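Local coordinates for protein diheme cytochrome c (Shewanella baltica, PDB 3U99) that carries two covalently bound heme c groups and probably transfers electrons in its bacterial host, at residues 26-31 against 62-67. Numbering follows the deposited sequence. Where two conformers were deposited one is given.
Sequences YPANLL and EEYLVQ. With HEC (heme c), chain C.
Ala28 CB rests against a pair of side chains of helix 55-67, lying 3.9 Å from Leu65 CD2 and 4.1 Å from Tyr64 CE2. The methyl is aimed at the helix, and the 5.3 Å separation of Ala28 CA and Leu65 CA shows how near the two backbones come. A chi1 of 172°, with CG opposite the main-chain N, brings the end of the Tyr64 ring nearer the turn, where CE2 meets the methyl obliquely. Beyond that apolar touch its hydroxyl shares a water with the loop: the water lies 2.7 Å from Tyr64 OH and accepts from Ala28 N at 2.9 Å, so a buried residue's backbone N-H is satisfied through solvent.

Leu65 divides its two methyls between partners. Its chi1 of -74° directs the branch, CG lying anti to the carbonyl carbon. CD2 packs on Ala28, and CD1 meets the heme's rim, 3.9 Å from methyl CMB. Tyr26, at the start of the same loop, comes obliquely over the pyrrole carrying C3A, with CE2 3.6 Å from that atom; its hydroxyl is hydrogen-bonded to Ser119 O. Loop and helix thus line adjoining parts of one c-type cytochrome heme pocket.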
loop_
_atom_site.group_PDB
_atom_site.type_symbol
_atom_site.label_atom_id
_atom_site.label_comp_id
_atom_site.label_asym_id
_atom_site.label_seq_id
_atom_site.Cartn_x
_atom_site.Cartn_y
_atom_site.Cartn_z
ATOM N N TYR A 26 0.181 -2.062 -3.656
ATOM C CA TYR A 26 0.840 -0.808 -3.348
ATOM C C TYR A 26 1.910 -0.469 -4.374
ATOM O O TYR A 26 2.770 -1.294 -4.655
ATOM C CB TYR A 26 1.502 -0.850 -1.983
ATOM C CG TYR A 26 0.503 -1.052 -0.865
ATOM C CD1 TYR A 26 -0.435 -0.058 -0.574
ATOM C CD2 TYR A 26 0.453 -2.204 -0.120
ATOM C CE1 TYR A 26 -1.359 -0.248 0.440
ATOM C CE2 TYR A 26 -0.452 -2.397 0.898
ATOM C CZ TYR A 26 -1.374 -1.396 1.172
ATOM O OH TYR A 26 -2.264 -1.668 2.180
ATOM N N PRO A 27 1.903 0.697 -4.989
ATOM C CA PRO A 27 3.005 1.064 -5.894
ATOM C C PRO A 27 4.354 0.898 -5.230
ATOM O O PRO A 27 4.571 1.249 -4.064
ATOM C CB PRO A 27 2.713 2.534 -6.209
ATOM C CG PRO A 27 1.189 2.603 -6.159
ATOM C CD PRO A 27 0.815 1.697 -5.008
ATOM N N ALA A 28 5.298 0.379 -5.987
ATOM C CA ALA A 28 6.656 0.137 -5.486
ATOM C C ALA A 28 7.315 1.388 -4.978
ATOM O O ALA A 28 8.189 1.332 -4.091
ATOM C CB ALA A 28 7.523 -0.442 -6.583
ATOM N N ASN A 29 7.004 2.566 -5.532
ATOM C CA ASN A 29 7.683 3.795 -5.152
ATOM C C ASN A 29 7.213 4.393 -3.826
ATOM O O ASN A 29 7.691 5.483 -3.453
ATOM C CB ASN A 29 7.711 4.823 -6.270
ATOM C CG ASN A 29 6.379 5.408 -6.580
ATOM O OD1 ASN A 29 5.438 5.175 -5.845
ATOM N ND2 ASN A 29 6.368 6.111 -7.708
ATOM N N LEU A 30 6.397 3.656 -3.096
ATOM C CA LEU A 30 5.977 4.099 -1.755
ATOM C C LEU A 30 6.932 3.699 -0.640
ATOM O O LEU A 30 6.794 4.216 0.468
ATOM C CB LEU A 30 4.566 3.599 -1.404
ATOM C CG LEU A 30 3.463 4.181 -2.318
ATOM C CD1 LEU A 30 2.148 3.505 -1.999
ATOM C CD2 LEU A 30 3.333 5.677 -2.146
ATOM N N LEU A 31 7.898 2.789 -0.918
ATOM C CA LEU A 31 8.900 2.445 0.058
ATOM C C LEU A 31 10.260 2.347 -0.616
ATOM O O LEU A 31 10.317 1.985 -1.784
ATOM C CB LEU A 31 8.596 1.081 0.715
ATOM C CG LEU A 31 7.412 1.008 1.657
ATOM C CD1 LEU A 31 7.133 -0.444 2.103
ATOM C CD2 LEU A 31 7.577 1.853 2.913
ATOM N N GLU A 62 10.396 -9.524 -5.220
ATOM C CA GLU A 62 11.409 -8.753 -4.533
ATOM C C GLU A 62 12.221 -7.950 -5.529
ATOM O O GLU A 62 12.509 -6.773 -5.331
ATOM C CB GLU A 62 12.304 -9.672 -3.717
ATOM C CG GLU A 62 13.347 -8.883 -2.927
ATOM C CD GLU A 62 14.065 -9.734 -1.903
ATOM O OE1 GLU A 62 13.443 -10.353 -0.996
ATOM O OE2 GLU A 62 15.343 -9.709 -2.023
ATOM N N GLU A 63 12.618 -8.610 -6.627
ATOM C CA GLU A 63 13.431 -7.927 -7.606
ATOM C C GLU A 63 12.660 -6.756 -8.254
ATOM O O GLU A 63 13.236 -5.674 -8.454
ATOM C CB GLU A 63 13.880 -8.945 -8.650
ATOM C CG GLU A 63 14.941 -9.920 -8.173
ATOM C CD GLU A 63 16.299 -9.232 -8.225
ATOM O OE1 GLU A 63 16.359 -7.988 -8.140
ATOM O OE2 GLU A 63 17.318 -9.946 -8.404
ATOM N N TYR A 64 11.400 -6.919 -8.515
ATOM C CA TYR A 64 10.544 -5.871 -9.063
ATOM C C TYR A 64 10.517 -4.706 -8.064
ATOM O O TYR A 64 10.687 -3.546 -8.423
ATOM C CB TYR A 64 9.119 -6.453 -9.355
ATOM C CG TYR A 64 8.252 -5.255 -9.712
ATOM C CD1 TYR A 64 8.318 -4.615 -10.936
ATOM C CD2 TYR A 64 7.352 -4.732 -8.783
ATOM C CE1 TYR A 64 7.500 -3.498 -11.225
ATOM C CE2 TYR A 64 6.584 -3.607 -9.028
ATOM C CZ TYR A 64 6.658 -2.991 -10.263
ATOM O OH TYR A 64 5.912 -1.895 -10.492
ATOM N N LEU A 65 10.223 -4.985 -6.790
ATOM C CA LEU A 65 10.049 -3.936 -5.803
ATOM C C LEU A 65 11.339 -3.202 -5.577
ATOM O O LEU A 65 11.317 -1.986 -5.451
ATOM C CB LEU A 65 9.513 -4.571 -4.510
ATOM C CG LEU A 65 8.046 -5.007 -4.538
ATOM C CD1 LEU A 65 7.693 -5.851 -3.307
ATOM C CD2 LEU A 65 7.123 -3.814 -4.583
ATOM N N VAL A 66 12.453 -3.924 -5.471
ATOM C CA VAL A 66 13.728 -3.265 -5.248
ATOM C C VAL A 66 14.072 -2.355 -6.400
ATOM O O VAL A 66 14.500 -1.213 -6.211
ATOM C CB VAL A 66 14.790 -4.333 -4.985
ATOM C CG1 VAL A 66 16.169 -3.677 -5.111
ATOM C CG2 VAL A 66 14.598 -4.976 -3.612
ATOM N N GLN A 67 13.915 -2.840 -7.624
ATOM C CA GLN A 67 14.279 -2.033 -8.794
ATOM C C GLN A 67 13.474 -0.762 -8.919
ATOM O O GLN A 67 13.988 0.264 -9.331
ATOM C CB GLN A 67 14.117 -2.930 -10.027
ATOM C CG GLN A 67 14.422 -2.211 -11.300
ATOM C CD GLN A 67 15.919 -1.874 -11.416
ATOM O OE1 GLN A 67 16.775 -2.626 -10.964
ATOM N NE2 GLN A 67 16.242 -0.717 -12.020
HETATM FE FE HEC C . 0.252 -7.308 2.408
HETATM C CHA HEC C . -0.223 -5.017 4.807
HETATM C CHB HEC C . 2.756 -5.438 1.069
HETATM C CHC HEC C . 0.589 -9.563 -0.073
HETATM C CHD HEC C . -2.124 -9.260 3.858
HETATM N NA HEC C . 1.118 -5.546 2.851
HETATM C C1A HEC C . 0.751 -4.706 3.891
HETATM C C2A HEC C . 1.537 -3.485 3.830
HETATM C C3A HEC C . 2.355 -3.614 2.760
HETATM C C4A HEC C . 2.104 -4.928 2.187
HETATM C CMA HEC C . 3.386 -2.627 2.283
HETATM C CAA HEC C . 1.404 -2.380 4.802
HETATM C CBA HEC C . 0.233 -1.473 4.483
HETATM C CGA HEC C . 0.255 -0.250 5.402
HETATM O O1A HEC C . 1.171 0.594 5.219
HETATM O O2A HEC C . -0.584 -0.115 6.313
HETATM N NB HEC C . 1.474 -7.478 0.806
HETATM C C1B HEC C . 2.480 -6.616 0.436
HETATM C C2B HEC C . 3.205 -7.212 -0.665
HETATM C C3B HEC C . 2.609 -8.374 -0.984
HETATM C C4B HEC C . 1.516 -8.533 -0.093
HETATM C CMB HEC C . 4.414 -6.539 -1.301
HETATM C CAB HEC C . 2.975 -9.429 -2.026
HETATM C CBB HEC C . 4.361 -10.023 -1.705
HETATM N NC HEC C . -0.615 -9.057 1.950
HETATM C C1C HEC C . -0.394 -9.814 0.854
HETATM C C2C HEC C . -1.236 -10.958 0.790
HETATM C C3C HEC C . -2.001 -10.865 1.899
HETATM C C4C HEC C . -1.599 -9.733 2.643
HETATM C CMC HEC C . -1.296 -11.948 -0.383
HETATM C CAC HEC C . -3.124 -11.796 2.292
HETATM C CBC HEC C . -2.774 -13.267 2.445
HETATM N ND HEC C . -0.885 -7.180 4.043
HETATM C C1D HEC C . -1.772 -8.118 4.479
HETATM C C2D HEC C . -2.398 -7.650 5.729
HETATM C C3D HEC C . -1.871 -6.445 6.002
HETATM C C4D HEC C . -0.964 -6.158 4.911
HETATM C CMD HEC C . -3.318 -8.439 6.631
HETATM C CAD HEC C . -2.198 -5.599 7.187
HETATM C CBD HEC C . -3.351 -4.578 6.900
HETATM C CGD HEC C . -3.724 -3.869 8.199
HETATM O O1D HEC C . -4.867 -3.193 7.931
HETATM O O2D HEC C . -2.688 -3.470 8.912
HETATM O O HOH W 1 4.665 -0.168 -8.770
#